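Local structure of SalCYP truncation (Salinispora tropica, 7ABB) at residues L186-R198 against D222-L234. The protein belongs to the cytochrome P450 family, a mostly helical haem protein fold, and carries heme c in its interior in this truncated form. Sequence-based numbering, arbitrary orientation.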
loop_
_atom_site.group_PDB
_atom_site.type_symbol
_atom_site.label_atom_id
_atom_site.label_comp_id
_atom_site.label_asym_id
_atom_site.label_seq_id
_atom_site.Cartn_x
_atom_site.Cartn_y
_atom_site.Cartn_z
ATOM N N LEU A 186 -9.756 3.365 -17.124
ATOM C CA LEU A 186 -8.499 2.683 -16.852
ATOM C C LEU A 186 -8.302 1.511 -17.807
ATOM O O LEU A 186 -7.198 1.295 -18.317
ATOM C CB LEU A 186 -8.470 2.199 -15.403
ATOM C CG LEU A 186 -7.238 1.393 -15.007
ATOM C CD1 LEU A 186 -5.985 2.217 -15.177
ATOM C CD2 LEU A 186 -7.363 0.907 -13.567
ATOM N N GLN A 187 -9.365 0.747 -18.065
ATOM C CA GLN A 187 -9.244 -0.408 -18.951
ATOM C C GLN A 187 -8.888 0.020 -20.367
ATOM O O GLN A 187 -8.050 -0.612 -21.018
ATOM C CB GLN A 187 -10.540 -1.210 -18.948
ATOM C CG GLN A 187 -10.829 -1.860 -17.623
ATOM C CD GLN A 187 -12.069 -2.722 -17.672
ATOM O OE1 GLN A 187 -13.167 -2.236 -17.938
ATOM N NE2 GLN A 187 -11.898 -4.011 -17.426
ATOM N N GLU A 188 -9.517 1.090 -20.861
ATOM C CA GLU A 188 -9.172 1.599 -22.185
ATOM C C GLU A 188 -7.734 2.095 -22.209
ATOM O O GLU A 188 -7.004 1.871 -23.181
ATOM C CB GLU A 188 -10.130 2.722 -22.589
ATOM C CG GLU A 188 -11.280 2.279 -23.468
ATOM C CD GLU A 188 -10.842 1.932 -24.885
ATOM O OE1 GLU A 188 -9.802 2.455 -25.342
ATOM O OE2 GLU A 188 -11.541 1.133 -25.544
ATOM N N TYR A 189 -7.306 2.764 -21.137
ATOM C CA TYR A 189 -5.943 3.277 -21.081
ATOM C C TYR A 189 -4.917 2.153 -21.203
ATOM O O TYR A 189 -3.980 2.243 -22.000
ATOM C CB TYR A 189 -5.723 4.068 -19.792
ATOM C CG TYR A 189 -4.335 4.645 -19.737
ATOM C CD1 TYR A 189 -4.041 5.846 -20.363
ATOM C CD2 TYR A 189 -3.310 3.975 -19.094
ATOM C CE1 TYR A 189 -2.773 6.371 -20.326
ATOM C CE2 TYR A 189 -2.032 4.508 -19.042
ATOM C CZ TYR A 189 -1.773 5.700 -19.677
ATOM O OH TYR A 189 -0.505 6.218 -19.635
ATOM N N VAL A 190 -5.075 1.078 -20.425
ATOM C CA VAL A 190 -4.080 0.006 -20.492
ATOM C C VAL A 190 -4.130 -0.707 -21.840
ATOM O O VAL A 190 -3.091 -1.152 -22.342
ATOM C CB VAL A 190 -4.231 -1.004 -19.337
ATOM C CG1 VAL A 190 -4.121 -0.300 -17.978
ATOM C CG2 VAL A 190 -5.514 -1.788 -19.457
ATOM N N ARG A 191 -5.320 -0.829 -22.447
ATOM C CA ARG A 191 -5.419 -1.383 -23.797
ATOM C C ARG A 191 -4.636 -0.532 -24.784
ATOM O O ARG A 191 -3.906 -1.056 -25.634
ATOM C CB ARG A 191 -6.881 -1.459 -24.231
ATOM C CG ARG A 191 -7.613 -2.663 -23.725
ATOM C CD ARG A 191 -8.772 -3.027 -24.638
ATOM N NE ARG A 191 -9.796 -1.987 -24.654
ATOM C CZ ARG A 191 -10.746 -1.858 -23.733
ATOM N NH1 ARG A 191 -10.813 -2.704 -22.714
ATOM N NH2 ARG A 191 -11.632 -0.878 -23.830
ATOM N N ARG A 192 -4.785 0.789 -24.684
ATOM C CA ARG A 192 -4.051 1.684 -25.569
ATOM C C ARG A 192 -2.550 1.617 -25.309
ATOM O O ARG A 192 -1.757 1.718 -26.255
ATOM C CB ARG A 192 -4.569 3.117 -25.418
ATOM C CG ARG A 192 -5.942 3.386 -26.054
ATOM C CD ARG A 192 -6.308 4.870 -25.940
ATOM N NE ARG A 192 -7.434 5.270 -26.794
ATOM C CZ ARG A 192 -8.583 5.800 -26.366
ATOM N NH1 ARG A 192 -9.523 6.131 -27.248
ATOM N NH2 ARG A 192 -8.807 6.015 -25.073
ATOM N N HIS A 193 -2.139 1.429 -24.051
ATOM C CA HIS A 193 -0.716 1.342 -23.746
ATOM C C HIS A 193 -0.108 0.080 -24.350
ATOM O O HIS A 193 0.989 0.111 -24.919
ATOM C CB HIS A 193 -0.487 1.369 -22.231
ATOM C CG HIS A 193 0.957 1.464 -21.860
ATOM N ND1 HIS A 193 1.734 2.558 -22.182
ATOM C CD2 HIS A 193 1.781 0.580 -21.246
ATOM C CE1 HIS A 193 2.969 2.351 -21.759
ATOM N NE2 HIS A 193 3.021 1.162 -21.181
ATOM N N VAL A 194 -0.794 -1.050 -24.203
ATOM C CA VAL A 194 -0.306 -2.282 -24.814
ATOM C C VAL A 194 -0.120 -2.069 -26.306
ATOM O O VAL A 194 0.912 -2.425 -26.883
ATOM C CB VAL A 194 -1.270 -3.442 -24.517
ATOM C CG1 VAL A 194 -0.874 -4.707 -25.301
ATOM C CG2 VAL A 194 -1.267 -3.732 -23.043
ATOM N N ALA A 195 -1.102 -1.435 -26.942
ATOM C CA ALA A 195 -1.036 -1.248 -28.392
ATOM C C ALA A 195 0.110 -0.319 -28.781
ATOM O O ALA A 195 0.758 -0.527 -29.820
ATOM C CB ALA A 195 -2.367 -0.707 -28.916
ATOM N N ARG A 196 0.353 0.727 -27.986
ATOM C CA ARG A 196 1.493 1.608 -28.231
ATOM C C ARG A 196 2.800 0.827 -28.241
ATOM O O ARG A 196 3.621 0.974 -29.155
ATOM C CB ARG A 196 1.547 2.714 -27.171
ATOM C CG ARG A 196 2.780 3.637 -27.285
ATOM C CD ARG A 196 3.046 4.434 -26.011
ATOM N NE ARG A 196 2.109 5.530 -25.810
ATOM C CZ ARG A 196 2.154 6.700 -26.438
ATOM N NH1 ARG A 196 3.081 6.946 -27.359
ATOM N NH2 ARG A 196 1.248 7.625 -26.148
ATOM N N ARG A 197 3.014 -0.009 -27.220
ATOM C CA ARG A 197 4.287 -0.701 -27.098
ATOM C C ARG A 197 4.412 -1.827 -28.115
ATOM O O ARG A 197 5.522 -2.131 -28.555
ATOM C CB ARG A 197 4.459 -1.226 -25.676
ATOM C CG ARG A 197 4.536 -0.114 -24.641
ATOM C CD ARG A 197 5.651 0.876 -24.929
ATOM N NE ARG A 197 5.917 1.745 -23.782
ATOM C CZ ARG A 197 6.262 3.034 -23.843
ATOM N NH1 ARG A 197 6.386 3.668 -25.004
ATOM N NH2 ARG A 197 6.479 3.697 -22.716
ATOM N N ARG A 198 3.297 -2.446 -28.496
ATOM C CA ARG A 198 3.358 -3.469 -29.533
ATOM C C ARG A 198 3.778 -2.857 -30.864
ATOM O O ARG A 198 4.597 -3.429 -31.588
ATOM C CB ARG A 198 2.007 -4.176 -29.633
ATOM C CG ARG A 198 2.060 -5.472 -30.430
ATOM C CD ARG A 198 0.744 -6.240 -30.371
ATOM N NE ARG A 198 0.619 -7.087 -29.181
ATOM C CZ ARG A 198 1.326 -8.196 -28.977
ATOM N NH1 ARG A 198 1.135 -8.916 -27.880
ATOM N NH2 ARG A 198 2.233 -8.587 -29.870
ATOM N N ASP A 222 -2.700 -10.921 -24.191
ATOM C CA ASP A 222 -2.944 -9.497 -23.973
ATOM C C ASP A 222 -3.923 -9.281 -22.817
ATOM O O ASP A 222 -3.869 -8.245 -22.149
ATOM C CB ASP A 222 -3.459 -8.826 -25.256
ATOM C CG ASP A 222 -2.323 -8.410 -26.225
ATOM O OD1 ASP A 222 -1.132 -8.611 -25.901
ATOM O OD2 ASP A 222 -2.626 -7.880 -27.326
ATOM N N ALA A 223 -4.810 -10.247 -22.549
ATOM C CA ALA A 223 -5.742 -10.102 -21.432
ATOM C C ALA A 223 -5.008 -10.115 -20.095
ATOM O O ALA A 223 -5.352 -9.352 -19.173
ATOM C CB ALA A 223 -6.789 -11.212 -21.473
ATOM N N ASP A 224 -4.009 -10.992 -19.958
ATOM C CA ASP A 224 -3.206 -10.996 -18.739
ATOM C C ASP A 224 -2.311 -9.762 -18.673
ATOM O O ASP A 224 -2.104 -9.203 -17.590
ATOM C CB ASP A 224 -2.373 -12.276 -18.645
ATOM C CG ASP A 224 -3.184 -13.490 -18.152
ATOM O OD1 ASP A 224 -4.334 -13.325 -17.690
ATOM O OD2 ASP A 224 -2.658 -14.621 -18.222
ATOM N N ARG A 225 -1.782 -9.312 -19.818
ATOM C CA ARG A 225 -1.039 -8.053 -19.859
ATOM C C ARG A 225 -1.883 -6.913 -19.323
ATOM O O ARG A 225 -1.427 -6.115 -18.504
ATOM C CB ARG A 225 -0.600 -7.710 -21.285
ATOM C CG ARG A 225 0.649 -8.408 -21.718
ATOM C CD ARG A 225 1.139 -7.981 -23.099
ATOM N NE ARG A 225 2.101 -8.983 -23.536
ATOM C CZ ARG A 225 1.805 -10.072 -24.221
ATOM N NH1 ARG A 225 0.573 -10.287 -24.667
ATOM N NH2 ARG A 225 2.764 -10.933 -24.518
ATOM N N GLU A 226 -3.118 -6.811 -19.807
ATOM C CA GLU A 226 -4.003 -5.750 -19.351
ATOM C C GLU A 226 -4.343 -5.927 -17.882
ATOM O O GLU A 226 -4.418 -4.952 -17.130
ATOM C CB GLU A 226 -5.268 -5.746 -20.210
ATOM C CG GLU A 226 -4.994 -5.393 -21.647
ATOM C CD GLU A 226 -6.190 -5.634 -22.538
ATOM O OE1 GLU A 226 -7.323 -5.611 -22.017
ATOM O OE2 GLU A 226 -5.999 -5.841 -23.759
ATOM N N SER A 227 -4.554 -7.172 -17.455
ATOM C CA SER A 227 -4.803 -7.406 -16.036
ATOM C C SER A 227 -3.635 -6.923 -15.182
ATOM O O SER A 227 -3.822 -6.177 -14.208
ATOM C CB SER A 227 -5.065 -8.888 -15.804
ATOM O OG SER A 227 -5.344 -9.114 -14.443
ATOM N N LEU A 228 -2.412 -7.319 -15.546
ATOM C CA LEU A 228 -1.233 -6.895 -14.795
ATOM C C LEU A 228 -1.164 -5.377 -14.672
ATOM O O LEU A 228 -0.987 -4.837 -13.578
ATOM C CB LEU A 228 0.032 -7.426 -15.470
ATOM C CG LEU A 228 1.350 -6.883 -14.908
ATOM C CD1 LEU A 228 1.575 -7.326 -13.466
ATOM C CD2 LEU A 228 2.506 -7.311 -15.805
ATOM N N LEU A 229 -1.294 -4.681 -15.799
ATOM C CA LEU A 229 -1.186 -3.225 -15.798
ATOM C C LEU A 229 -2.286 -2.597 -14.963
ATOM O O LEU A 229 -2.053 -1.603 -14.272
ATOM C CB LEU A 229 -1.238 -2.701 -17.242
ATOM C CG LEU A 229 0.011 -3.043 -18.058
ATOM C CD1 LEU A 229 -0.175 -2.663 -19.539
ATOM C CD2 LEU A 229 1.241 -2.347 -17.491
ATOM N N THR A 230 -3.487 -3.177 -15.002
ATOM C CA THR A 230 -4.573 -2.685 -14.158
ATOM C C THR A 230 -4.238 -2.857 -12.682
ATOM O O THR A 230 -4.454 -1.946 -11.877
ATOM C CB THR A 230 -5.874 -3.413 -14.504
ATOM O OG1 THR A 230 -6.145 -3.244 -15.901
ATOM C CG2 THR A 230 -7.042 -2.852 -13.708
ATOM N N VAL A 231 -3.725 -4.031 -12.302
ATOM C CA VAL A 231 -3.383 -4.264 -10.898
ATOM C C VAL A 231 -2.300 -3.305 -10.435
ATOM O O VAL A 231 -2.366 -2.749 -9.331
ATOM C CB VAL A 231 -2.950 -5.732 -10.703
ATOM C CG1 VAL A 231 -2.286 -5.924 -9.355
ATOM C CG2 VAL A 231 -4.134 -6.652 -10.849
ATOM N N LEU A 232 -1.287 -3.076 -11.277
ATOM C CA LEU A 232 -0.235 -2.146 -10.903
ATOM C C LEU A 232 -0.794 -0.761 -10.649
ATOM O O LEU A 232 -0.385 -0.093 -9.695
ATOM C CB LEU A 232 0.831 -2.103 -11.994
ATOM C CG LEU A 232 1.660 -3.381 -12.075
ATOM C CD1 LEU A 232 2.586 -3.334 -13.254
ATOM C CD2 LEU A 232 2.485 -3.597 -10.823
ATOM N N PHE A 233 -1.734 -0.313 -11.483
ATOM C CA PHE A 233 -2.340 0.996 -11.256
ATOM C C PHE A 233 -3.114 1.011 -9.947
ATOM O O PHE A 233 -3.000 1.956 -9.160
ATOM C CB PHE A 233 -3.260 1.364 -12.411
ATOM C CG PHE A 233 -3.908 2.713 -12.253
ATOM C CD1 PHE A 233 -3.264 3.848 -12.681
ATOM C CD2 PHE A 233 -5.165 2.837 -11.684
ATOM C CE1 PHE A 233 -3.857 5.097 -12.527
ATOM C CE2 PHE A 233 -5.763 4.097 -11.544
ATOM C CZ PHE A 233 -5.107 5.204 -11.970
ATOM N N LEU A 234 -3.922 -0.026 -9.711
ATOM C CA LEU A 234 -4.798 -0.029 -8.542
ATOM C C LEU A 234 -4.022 -0.214 -7.240
ATOM O O LEU A 234 -4.467 0.267 -6.185
ATOM C CB LEU A 234 -5.854 -1.123 -8.694
ATOM C CG LEU A 234 -6.892 -0.890 -9.796
ATOM C CD1 LEU A 234 -7.779 -2.118 -9.932
ATOM C CD2 LEU A 234 -7.740 0.334 -9.526
#
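Leu-186 lays its CD1 methyl over one face of the Phe-233 ring, 3.8 Å from the ring centroid, a CH-pi contact. With CG of Leu-186 turned opposite its backbone N, both methyls reach the partner helix, and CD2 touches Phe-233 CD2 at 3.5 Å and also meets Thr-230 CG2. One turn on, Val-190 and Leu-229 run alongside each other, pointing opposite ways, with Val-190 CG1 3.8 Å from Leu-229 CB. Leu-229 CD1 meets Val-194 CG2 and lies near the plane of the His-193 ring, at its CD2 edge. Val-190 also turns both methyls to Thr-230 OG1, which donates to Glu-226 O within its own helix. The Glu-226 carboxylate sits against the Arg-191 chain, OE1 3.4 Å from CG, while Arg-191 NH1 stays beyond salt-bridge range and NH2 bonds Glu-188 OE2. At the far end a bend at chi3 (-84°) brings the Arg-198 guanidinium round to Asp-222, where NH1 donates to the syn side of OD1 at 3.0 Å and 162°. Arg-225 NH1 gives the same oxygen a weak second bond, and Arg-198 NH1 lies over one face of the Arg-225 guanidinium. The axes of 186-198 and 222-234 meet at 122°, their apolar end packed against Met-164 and Leu-157 of helix 154-165. At the charged end, two positive groups round one carboxylate would be expected to keep Asp-222 ionised.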